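Local atomic coordinates of Pvc2 (Photorhabdus asymbiotica subsp. asymbiotica, PDB entry 6J0B), a protein that forms part of the sheath around the inner tube of an extracellular contractile injection system, and probably drives injection by contracting. Residues 41-46 with 87-92; 46-51 with 82-87; 60-65 with 163-168; 124-129 with 252-257. All coordinates share one frame; numbering follows the deposited sequence.

Interaction 1: residues 41-46 with 87-92; sequences ISEDNA and KTTSLE
The backbones of 41-46 and 87-92 come closest at two places, E43 beside K87 and D44 beside S90, where the CA atoms of D44 and S90 are 5.4 Å apart; no beta bridge joins the two segments. K87 carries the first meeting. Its extended chain runs past I41 in the opposite direction, with CG of K87 3.7 Å from CD1 of I41, and NZ of K87 makes a weak bond to O of I41 at 3.2 Å. The carbonyl of N38 also accepts a hydrogen bond from this ammonium, so NZ is shared between two carbonyls of one loop. At the second meeting N of D44 donates to OG of S90 over 3.0 Å, at an N-H...O angle of 152°. With OG between its own N and carbonyl carbon (chi1 70°), S90 points the oxygen at this amide. The carboxylate of D44 bends back over the same serine, OD1 of D44 lying 3.3 Å from CB of S90, and makes a long, weak ion pair with K93. The contact thus ties the loop between strands 31-34 and 47-49 to the turn that leads from strand 83-87 into helix 91-94, with I41 packed on V34 and L85.

Interaction 2: residues 46-51 with 82-87; sequences AIRINS and YCYLVK
An antiparallel strand pair at one border of the mixed sheet that continues through the subtilisin-like family region is formed by 46-51 and 82-87, strand 47-49 being the outermost within this chain. The firm pairing is I49 with C83, a hydrogen-bonded pair: N of I49 donates to O of C83 at 2.7 Å, almost straight at 178°, and N of C83 returns a bond to O of I49 at 3.1 Å. Toward I47 and L85 the ladder slackens into two weak bonds. On the face carrying I49, C83 and L85, CG1 of I49 meets CD1 of L85 at 3.7 Å, and Y55 of helix 52-58 touches both side chains. The other face is built around R48, which meets Y82 at a face and Y84 at an edge. Its chain bends at chi3 (-85°), bringing one guanidinium face over CE1 of Y82, with the two planes 42° apart. Y82 itself bonds through its hydroxyl to D100. A46 packs against the Y84 ring, its CB 3.7 Å from CD2 of Y84. NE of R48 adds a weak bond to the Y84 hydroxyl, while NH1 of R48 donates to OH of Y84 over 3.1 Å, with the oxygen in the guanidinium plane.

Interaction 3: residues 60-65 with 163-168; sequences GNFNNE and ADWANI
F62 and W165 form the close-packed end of a loop-to-loop contact on the surface of the sheath protein, probably within its subtilisin-like domain, where the connection between helices 52-58 and 67-77 meets the one between strand 161-163 and helix 172-186. The two aromatic side chains cross at about a right angle and touch through few atoms: CZ of F62 lies 3.7 Å from CE3 of W165 and 3.9 Å from its CZ3. With CG of F62 anti to the backbone N (chi1 177°), the ring extends toward the tryptophan. Helix 67-77 backs this end, V70 packing against both rings and R73 making a cation-pi contact with each; CB of A163 lies over one face of the indole, toward its rim.

The remainder, from N64 to I168, is more polar and lies toward solvent, with E65 and N167 exposed. Here the aliphatic parts of two asparagines meet, CB of N64 to CB of N167 at 3.7 Å. ND2 of N64 approaches O of W165 to 3.0 Å, but at too poor an angle for a hydrogen bond. I168 then lies along the backbone carbonyls of the other loop, its CG1 3.6 Å from O of N64 and its CD1 3.4 Å from O of E65.

Interaction 4: residues 124-129 with 252-257; sequences GLFAVF and VRRLFN
Strand 126-129 and helix 252-257 run roughly antiparallel, their short axes 142° apart and 10.5 Å from each other at the closest, and the backbones draw nearer in the loop leading into the strand, where the CA atoms of G124 and N257 are 5.2 Å apart. This is helix-on-sheet packing: helix 250-266, in the C-terminal domain of the phage tail sheath family, lies against an inner strand of the parallel part of the subtilisin-like domain's sheet. F126 is the main side chain on the strand's part. It swings its ring away from its own amide N (chi1 -166°) and out to the helix, where two successive arginines receive it with their aliphatic portions. R254 comes over a face, its CG 4.2 Å from the ring centroid and 15° off the normal, a CH-pi contact. R253 comes at the rim instead, with CG of R253 in the ring plane and 3.7 Å from CE1 of F126. The charged ends turn to other partners: R254 forms a salt bridge to D184 of helix 172-186, and R253 makes a cation-pi contact with W247. NH2 of R253 also gives a weak bond to OD1 of N257, one helical turn on, which may help set the amide's rotation. L103, A155 and Y180 pack around F126 as well, so the phenyl group is buried where the helix, the sheet and helix 172-186 meet. At the ring edge the amide of N257 also faces the loop leading into the strand, its ND2 3.5 Å from O of G124 and 3.9 Å from CB of F126.

Interactions 1 and 2 are neighbours, centres 11 Å apart: they share A46 and K87 and touch where CB of I41 meets CD1 of I47 at 3.7 Å. Interaction 2 is nested along the chain inside the loop closed by interaction 1, and together they lie at one border of the mixed sheet. Interaction 4 reaches an inner strand of this sheet, its centre about 19 Å from that of interaction 2, and follows both in sequence. Interaction 3 crosses all the others along the chain and lies at the surface, about 30 Å from interaction 4 between centres. The contacts thus sample the sheet's border, a separate surface loop pair, and the seam between the sheet and the C-terminal family region.

Interaction 1: residues 41-46 with 87-92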
# COMPACT_ATOMS: atom_id res chain seq x y z
N ILE A 41 36.74 -36.08 -56.96
CA ILE A 41 36.95 -37.19 -56.04
C ILE A 41 37.53 -38.36 -56.81
O ILE A 41 37.29 -38.51 -58.02
CB ILE A 41 35.67 -37.58 -55.28
CG1 ILE A 41 34.67 -38.31 -56.17
CG2 ILE A 41 35.01 -36.36 -54.67
CD1 ILE A 41 33.67 -39.09 -55.37
N SER A 42 38.34 -39.16 -56.13
CA SER A 42 38.99 -40.31 -56.73
C SER A 42 38.19 -41.58 -56.44
O SER A 42 37.31 -41.60 -55.58
CB SER A 42 40.41 -40.46 -56.19
OG SER A 42 40.96 -41.72 -56.50
N GLU A 43 38.51 -42.63 -57.19
CA GLU A 43 37.93 -43.93 -56.91
C GLU A 43 38.47 -44.49 -55.60
O GLU A 43 39.57 -44.14 -55.15
CB GLU A 43 38.24 -44.93 -58.03
CG GLU A 43 37.30 -44.94 -59.20
CD GLU A 43 37.73 -45.95 -60.24
OE1 GLU A 43 37.20 -45.92 -61.37
OE2 GLU A 43 38.61 -46.78 -59.93
N ASP A 44 37.66 -45.35 -54.98
CA ASP A 44 38.06 -46.27 -53.92
C ASP A 44 38.54 -45.58 -52.65
O ASP A 44 39.31 -46.16 -51.88
CB ASP A 44 39.12 -47.26 -54.41
CG ASP A 44 38.51 -48.45 -55.13
OD1 ASP A 44 37.65 -49.13 -54.52
OD2 ASP A 44 38.87 -48.70 -56.29
N ASN A 45 38.10 -44.35 -52.39
CA ASN A 45 38.21 -43.79 -51.05
C ASN A 45 37.05 -42.83 -50.81
O ASN A 45 36.65 -42.08 -51.70
CB ASN A 45 39.55 -43.08 -50.80
CG ASN A 45 40.06 -42.31 -52.00
OD1 ASN A 45 39.29 -41.91 -52.88
ND2 ASN A 45 41.36 -42.08 -52.04
N ALA A 46 36.52 -42.88 -49.59
CA ALA A 46 35.47 -41.98 -49.17
C ALA A 46 36.08 -40.69 -48.66
O ALA A 46 37.06 -40.72 -47.91
CB ALA A 46 34.63 -42.62 -48.06
N LYS A 87 32.50 -42.65 -55.01
CA LYS A 87 32.14 -42.82 -56.41
C LYS A 87 31.35 -44.10 -56.61
O LYS A 87 31.49 -45.07 -55.86
CB LYS A 87 33.39 -42.83 -57.30
CG LYS A 87 33.51 -41.58 -58.15
CD LYS A 87 34.78 -41.57 -58.98
CE LYS A 87 34.88 -40.27 -59.76
NZ LYS A 87 36.15 -40.18 -60.53
N THR A 88 30.49 -44.10 -57.63
CA THR A 88 29.42 -45.09 -57.72
C THR A 88 29.89 -46.46 -58.18
O THR A 88 29.21 -47.45 -57.91
CB THR A 88 28.31 -44.58 -58.64
OG1 THR A 88 27.24 -45.53 -58.67
CG2 THR A 88 28.82 -44.35 -60.06
N THR A 89 31.03 -46.56 -58.86
CA THR A 89 31.50 -47.86 -59.33
C THR A 89 32.33 -48.59 -58.29
O THR A 89 32.32 -49.82 -58.26
CB THR A 89 32.30 -47.70 -60.62
OG1 THR A 89 33.41 -46.83 -60.39
CG2 THR A 89 31.41 -47.13 -61.71
N SER A 90 33.05 -47.85 -57.45
CA SER A 90 33.72 -48.41 -56.29
C SER A 90 32.88 -48.29 -55.03
O SER A 90 33.43 -48.35 -53.93
CB SER A 90 35.07 -47.72 -56.08
OG SER A 90 34.89 -46.38 -55.65
N LEU A 91 31.57 -48.14 -55.18
CA LEU A 91 30.71 -47.86 -54.04
C LEU A 91 30.49 -49.09 -53.17
O LEU A 91 30.31 -48.96 -51.95
CB LEU A 91 29.37 -47.30 -54.53
CG LEU A 91 28.30 -46.85 -53.55
CD1 LEU A 91 27.79 -45.48 -53.91
CD2 LEU A 91 27.17 -47.84 -53.55
N GLU A 92 30.52 -50.28 -53.76
CA GLU A 92 30.27 -51.50 -53.02
C GLU A 92 31.46 -51.97 -52.19
O GLU A 92 31.34 -52.95 -51.46
CB GLU A 92 29.84 -52.62 -53.97
CG GLU A 92 30.97 -53.25 -54.77
CD GLU A 92 31.40 -52.42 -55.96
OE1 GLU A 92 32.60 -52.46 -56.32
OE2 GLU A 92 30.55 -51.72 -56.54

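Interaction 2: residues 46-51 with 82-87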
# COMPACT_ATOMS: atom_id res chain seq x y z
N ALA A 46 36.52 -42.88 -49.59
CA ALA A 46 35.47 -41.98 -49.17
C ALA A 46 36.08 -40.69 -48.66
O ALA A 46 37.06 -40.72 -47.91
CB ALA A 46 34.63 -42.62 -48.06
N ILE A 47 35.51 -39.57 -49.07
CA ILE A 47 35.98 -38.25 -48.65
C ILE A 47 34.96 -37.72 -47.66
O ILE A 47 33.83 -37.40 -48.04
CB ILE A 47 36.17 -37.30 -49.84
CG1 ILE A 47 37.34 -37.76 -50.71
CG2 ILE A 47 36.43 -35.89 -49.36
CD1 ILE A 47 36.95 -38.60 -51.91
N ARG A 48 35.34 -37.66 -46.39
CA ARG A 48 34.42 -37.15 -45.38
C ARG A 48 34.32 -35.63 -45.50
O ARG A 48 35.33 -34.93 -45.45
CB ARG A 48 34.87 -37.53 -43.97
CG ARG A 48 33.94 -36.94 -42.92
CD ARG A 48 34.49 -37.04 -41.52
NE ARG A 48 34.20 -38.33 -40.91
CZ ARG A 48 34.25 -38.56 -39.60
NH1 ARG A 48 33.98 -39.77 -39.13
NH2 ARG A 48 34.58 -37.58 -38.77
N ILE A 49 33.10 -35.15 -45.65
CA ILE A 49 32.82 -33.73 -45.80
C ILE A 49 32.11 -33.29 -44.53
O ILE A 49 30.94 -33.63 -44.31
CB ILE A 49 31.97 -33.45 -47.05
CG1 ILE A 49 32.77 -33.82 -48.30
CG2 ILE A 49 31.56 -32.03 -47.10
CD1 ILE A 49 34.05 -33.04 -48.46
N ASN A 50 32.81 -32.55 -43.67
CA ASN A 50 32.27 -32.22 -42.36
C ASN A 50 31.23 -31.11 -42.44
O ASN A 50 30.33 -31.06 -41.59
CB ASN A 50 33.40 -31.80 -41.42
CG ASN A 50 34.24 -32.97 -40.96
OD1 ASN A 50 33.72 -33.97 -40.47
ND2 ASN A 50 35.55 -32.85 -41.13
N SER A 51 31.32 -30.24 -43.43
CA SER A 51 30.45 -29.07 -43.49
C SER A 51 30.38 -28.59 -44.93
O SER A 51 31.10 -29.08 -45.81
CB SER A 51 30.96 -27.96 -42.58
OG SER A 51 32.30 -27.61 -42.90
N TYR A 82 27.74 -34.36 -41.17
CA TYR A 82 28.85 -34.75 -42.03
C TYR A 82 28.48 -35.97 -42.87
O TYR A 82 27.75 -36.85 -42.42
CB TYR A 82 30.11 -35.03 -41.21
CG TYR A 82 30.05 -36.23 -40.29
CD1 TYR A 82 30.61 -37.44 -40.68
CD2 TYR A 82 29.48 -36.14 -39.03
CE1 TYR A 82 30.58 -38.54 -39.84
CE2 TYR A 82 29.44 -37.24 -38.19
CZ TYR A 82 29.99 -38.43 -38.60
OH TYR A 82 29.96 -39.52 -37.77
N CYS A 83 28.98 -36.00 -44.10
CA CYS A 83 28.65 -37.05 -45.04
C CYS A 83 29.91 -37.51 -45.75
O CYS A 83 30.95 -36.86 -45.69
CB CYS A 83 27.61 -36.58 -46.07
SG CYS A 83 28.20 -35.28 -47.16
N TYR A 84 29.80 -38.64 -46.44
CA TYR A 84 30.89 -39.18 -47.24
C TYR A 84 30.54 -39.07 -48.72
O TYR A 84 29.37 -39.04 -49.10
CB TYR A 84 31.16 -40.64 -46.88
CG TYR A 84 31.71 -40.84 -45.49
CD1 TYR A 84 30.85 -41.01 -44.41
CD2 TYR A 84 33.07 -40.86 -45.25
CE1 TYR A 84 31.34 -41.20 -43.13
CE2 TYR A 84 33.57 -41.04 -43.98
CZ TYR A 84 32.70 -41.21 -42.93
OH TYR A 84 33.20 -41.39 -41.66
N LEU A 85 31.58 -39.01 -49.55
CA LEU A 85 31.43 -38.93 -51.00
C LEU A 85 32.18 -40.10 -51.61
O LEU A 85 33.41 -40.09 -51.69
CB LEU A 85 31.97 -37.60 -51.53
CG LEU A 85 31.03 -36.42 -51.73
CD1 LEU A 85 30.50 -35.90 -50.41
CD2 LEU A 85 31.76 -35.31 -52.47
N VAL A 86 31.44 -41.12 -52.06
CA VAL A 86 32.02 -42.31 -52.66
C VAL A 86 31.57 -42.37 -54.11
O VAL A 86 30.39 -42.14 -54.40
CB VAL A 86 31.60 -43.59 -51.90
CG1 VAL A 86 32.32 -44.80 -52.44
CG2 VAL A 86 31.87 -43.44 -50.43
N LYS A 87 32.50 -42.65 -55.01
CA LYS A 87 32.14 -42.82 -56.41
C LYS A 87 31.35 -44.10 -56.61
O LYS A 87 31.49 -45.07 -55.86
CB LYS A 87 33.39 -42.83 -57.30
CG LYS A 87 33.51 -41.58 -58.15
CD LYS A 87 34.78 -41.57 -58.98
CE LYS A 87 34.88 -40.27 -59.76
NZ LYS A 87 36.15 -40.18 -60.53

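Interaction 3: residues 60-65 with 163-168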
# COMPACT_ATOMS: atom_id res chain seq x y z
N GLY A 60 36.34 -25.59 -56.36
CA GLY A 60 36.65 -24.17 -56.33
C GLY A 60 35.40 -23.30 -56.31
O GLY A 60 35.21 -22.48 -55.41
N ASN A 61 34.54 -23.48 -57.30
CA ASN A 61 33.32 -22.69 -57.44
C ASN A 61 32.10 -23.58 -57.23
O ASN A 61 32.13 -24.77 -57.55
CB ASN A 61 33.22 -22.04 -58.82
CG ASN A 61 34.33 -21.06 -59.09
OD1 ASN A 61 34.89 -20.47 -58.16
ND2 ASN A 61 34.65 -20.87 -60.36
N PHE A 62 31.04 -22.99 -56.71
CA PHE A 62 29.74 -23.63 -56.78
C PHE A 62 29.26 -23.64 -58.22
O PHE A 62 29.24 -22.59 -58.88
CB PHE A 62 28.72 -22.92 -55.89
CG PHE A 62 27.34 -23.49 -55.97
CD1 PHE A 62 27.05 -24.71 -55.40
CD2 PHE A 62 26.33 -22.80 -56.63
CE1 PHE A 62 25.78 -25.24 -55.48
CE2 PHE A 62 25.06 -23.33 -56.71
CZ PHE A 62 24.78 -24.55 -56.14
N ASN A 63 28.90 -24.81 -58.72
CA ASN A 63 28.49 -24.98 -60.10
C ASN A 63 27.00 -25.28 -60.16
O ASN A 63 26.53 -26.22 -59.51
CB ASN A 63 29.28 -26.11 -60.77
CG ASN A 63 29.13 -26.12 -62.27
OD1 ASN A 63 28.71 -25.13 -62.87
ND2 ASN A 63 29.45 -27.24 -62.90
N ASN A 64 26.27 -24.48 -60.93
CA ASN A 64 24.83 -24.70 -61.08
C ASN A 64 24.53 -25.94 -61.91
O ASN A 64 23.48 -26.57 -61.74
CB ASN A 64 24.17 -23.48 -61.70
CG ASN A 64 24.16 -22.28 -60.78
OD1 ASN A 64 24.90 -22.24 -59.80
ND2 ASN A 64 23.32 -21.30 -61.09
N GLU A 65 25.44 -26.32 -62.81
CA GLU A 65 25.17 -27.40 -63.75
C GLU A 65 25.43 -28.77 -63.15
O GLU A 65 24.92 -29.77 -63.68
CB GLU A 65 26.02 -27.22 -65.01
CG GLU A 65 25.95 -25.83 -65.61
CD GLU A 65 27.17 -25.50 -66.44
OE1 GLU A 65 28.21 -26.17 -66.25
OE2 GLU A 65 27.10 -24.58 -67.28
N ALA A 163 15.00 -25.30 -57.71
CA ALA A 163 15.35 -24.14 -56.91
C ALA A 163 15.75 -23.00 -57.82
O ALA A 163 16.08 -23.21 -58.99
CB ALA A 163 16.48 -24.46 -55.92
N ASP A 164 15.72 -21.79 -57.28
CA ASP A 164 16.10 -20.62 -58.07
C ASP A 164 17.61 -20.50 -58.23
O ASP A 164 18.08 -19.96 -59.23
CB ASP A 164 15.53 -19.35 -57.44
CG ASP A 164 15.84 -19.24 -55.97
OD1 ASP A 164 16.36 -20.21 -55.38
OD2 ASP A 164 15.56 -18.17 -55.38
N TRP A 165 18.38 -21.00 -57.26
CA TRP A 165 19.83 -20.97 -57.39
C TRP A 165 20.34 -22.09 -58.28
O TRP A 165 21.33 -21.91 -58.99
CB TRP A 165 20.48 -21.04 -56.01
CG TRP A 165 19.85 -22.01 -55.05
CD1 TRP A 165 18.86 -21.74 -54.16
CD2 TRP A 165 20.20 -23.38 -54.86
NE1 TRP A 165 18.55 -22.87 -53.44
CE2 TRP A 165 19.36 -23.89 -53.85
CE3 TRP A 165 21.13 -24.24 -55.46
CZ2 TRP A 165 19.43 -25.21 -53.43
CZ3 TRP A 165 21.19 -25.55 -55.03
CH2 TRP A 165 20.35 -26.02 -54.02
N ALA A 166 19.67 -23.24 -58.26
CA ALA A 166 20.09 -24.37 -59.08
C ALA A 166 19.54 -24.22 -60.49
O ALA A 166 18.36 -23.94 -60.68
CB ALA A 166 19.61 -25.68 -58.47
N ASN A 167 20.41 -24.42 -61.48
CA ASN A 167 19.97 -24.37 -62.87
C ASN A 167 19.20 -25.63 -63.24
O ASN A 167 18.12 -25.56 -63.82
CB ASN A 167 21.18 -24.19 -63.79
CG ASN A 167 20.79 -23.80 -65.19
OD1 ASN A 167 19.79 -23.12 -65.41
ND2 ASN A 167 21.59 -24.22 -66.16
N ILE A 168 19.76 -26.79 -62.90
CA ILE A 168 19.13 -28.09 -63.14
C ILE A 168 18.24 -28.45 -61.97
O ILE A 168 18.26 -27.80 -60.92
CB ILE A 168 20.19 -29.17 -63.36
CG1 ILE A 168 21.08 -29.27 -62.13
CG2 ILE A 168 21.02 -28.86 -64.59
CD1 ILE A 168 21.96 -30.47 -62.14

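Interaction 4: residues 124-129 with 252-257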
# COMPACT_ATOMS: atom_id res chain seq x y z
N GLY A 124 23.00 -52.44 -41.24
CA GLY A 124 22.17 -51.33 -40.84
C GLY A 124 21.95 -50.26 -41.88
O GLY A 124 21.63 -49.12 -41.52
N LEU A 125 22.09 -50.57 -43.16
CA LEU A 125 22.01 -49.57 -44.21
C LEU A 125 20.57 -49.36 -44.66
O LEU A 125 19.88 -50.32 -45.02
CB LEU A 125 22.88 -49.97 -45.40
CG LEU A 125 24.30 -49.42 -45.49
CD1 LEU A 125 24.27 -47.91 -45.52
CD2 LEU A 125 25.18 -49.91 -44.35
N PHE A 126 20.13 -48.11 -44.65
CA PHE A 126 18.88 -47.68 -45.26
C PHE A 126 19.22 -46.88 -46.50
O PHE A 126 20.19 -46.12 -46.50
CB PHE A 126 18.05 -46.85 -44.28
CG PHE A 126 16.62 -46.64 -44.70
CD1 PHE A 126 15.64 -47.54 -44.33
CD2 PHE A 126 16.26 -45.54 -45.46
CE1 PHE A 126 14.33 -47.36 -44.71
CE2 PHE A 126 14.95 -45.36 -45.84
CZ PHE A 126 13.99 -46.27 -45.47
N ALA A 127 18.43 -47.02 -47.56
CA ALA A 127 18.80 -46.48 -48.87
C ALA A 127 17.66 -45.69 -49.48
O ALA A 127 16.77 -46.27 -50.11
CB ALA A 127 19.23 -47.60 -49.81
N VAL A 128 17.70 -44.37 -49.34
CA VAL A 128 16.71 -43.50 -49.97
C VAL A 128 17.24 -43.10 -51.34
O VAL A 128 18.38 -42.63 -51.47
CB VAL A 128 16.43 -42.27 -49.09
CG1 VAL A 128 17.68 -41.81 -48.37
CG2 VAL A 128 15.85 -41.14 -49.89
N PHE A 129 16.44 -43.31 -52.38
CA PHE A 129 16.80 -42.81 -53.70
C PHE A 129 15.57 -42.18 -54.36
O PHE A 129 14.51 -42.05 -53.75
CB PHE A 129 17.44 -43.89 -54.58
CG PHE A 129 16.92 -45.27 -54.34
CD1 PHE A 129 17.69 -46.19 -53.66
CD2 PHE A 129 15.70 -45.66 -54.84
CE1 PHE A 129 17.24 -47.47 -53.45
CE2 PHE A 129 15.24 -46.94 -54.63
CZ PHE A 129 16.01 -47.85 -53.94
N VAL A 252 9.53 -47.12 -38.63
CA VAL A 252 9.70 -48.40 -37.96
C VAL A 252 10.96 -49.09 -38.43
O VAL A 252 11.68 -49.72 -37.64
CB VAL A 252 8.45 -49.27 -38.17
CG1 VAL A 252 8.54 -50.56 -37.38
CG2 VAL A 252 7.21 -48.50 -37.78
N ARG A 253 11.27 -48.98 -39.72
CA ARG A 253 12.48 -49.60 -40.26
C ARG A 253 13.73 -48.87 -39.79
O ARG A 253 14.74 -49.51 -39.47
CB ARG A 253 12.42 -49.64 -41.78
CG ARG A 253 13.63 -50.24 -42.47
CD ARG A 253 13.74 -51.73 -42.25
NE ARG A 253 14.64 -52.06 -41.15
CZ ARG A 253 14.94 -53.30 -40.78
NH1 ARG A 253 14.43 -54.33 -41.43
NH2 ARG A 253 15.77 -53.51 -39.77
N ARG A 254 13.68 -47.54 -39.72
CA ARG A 254 14.84 -46.78 -39.25
C ARG A 254 15.00 -46.83 -37.74
O ARG A 254 16.11 -46.57 -37.26
CB ARG A 254 14.74 -45.33 -39.70
CG ARG A 254 15.11 -45.12 -41.15
CD ARG A 254 14.92 -43.67 -41.56
NE ARG A 254 15.36 -42.73 -40.53
CZ ARG A 254 16.62 -42.36 -40.34
NH1 ARG A 254 16.92 -41.49 -39.39
NH2 ARG A 254 17.59 -42.86 -41.09
N LEU A 255 13.95 -47.13 -36.99
CA LEU A 255 14.11 -47.34 -35.56
C LEU A 255 14.86 -48.64 -35.29
O LEU A 255 15.79 -48.67 -34.49
CB LEU A 255 12.76 -47.36 -34.85
CG LEU A 255 12.82 -47.68 -33.36
CD1 LEU A 255 13.46 -46.54 -32.60
CD2 LEU A 255 11.45 -47.98 -32.81
N PHE A 256 14.47 -49.71 -35.99
CA PHE A 256 15.13 -51.00 -35.81
C PHE A 256 16.57 -50.98 -36.31
O PHE A 256 17.41 -51.68 -35.76
CB PHE A 256 14.34 -52.09 -36.51
CG PHE A 256 13.33 -52.75 -35.63
CD1 PHE A 256 13.56 -54.01 -35.12
CD2 PHE A 256 12.15 -52.10 -35.31
CE1 PHE A 256 12.63 -54.62 -34.31
CE2 PHE A 256 11.22 -52.70 -34.50
CZ PHE A 256 11.46 -53.96 -34.00
N ASN A 257 16.86 -50.18 -37.34
CA ASN A 257 18.24 -50.01 -37.78
C ASN A 257 19.05 -49.26 -36.74
O ASN A 257 20.24 -49.54 -36.54
CB ASN A 257 18.29 -49.28 -39.11
CG ASN A 257 18.04 -50.18 -40.29
OD1 ASN A 257 17.73 -51.36 -40.12
ND2 ASN A 257 18.16 -49.64 -41.49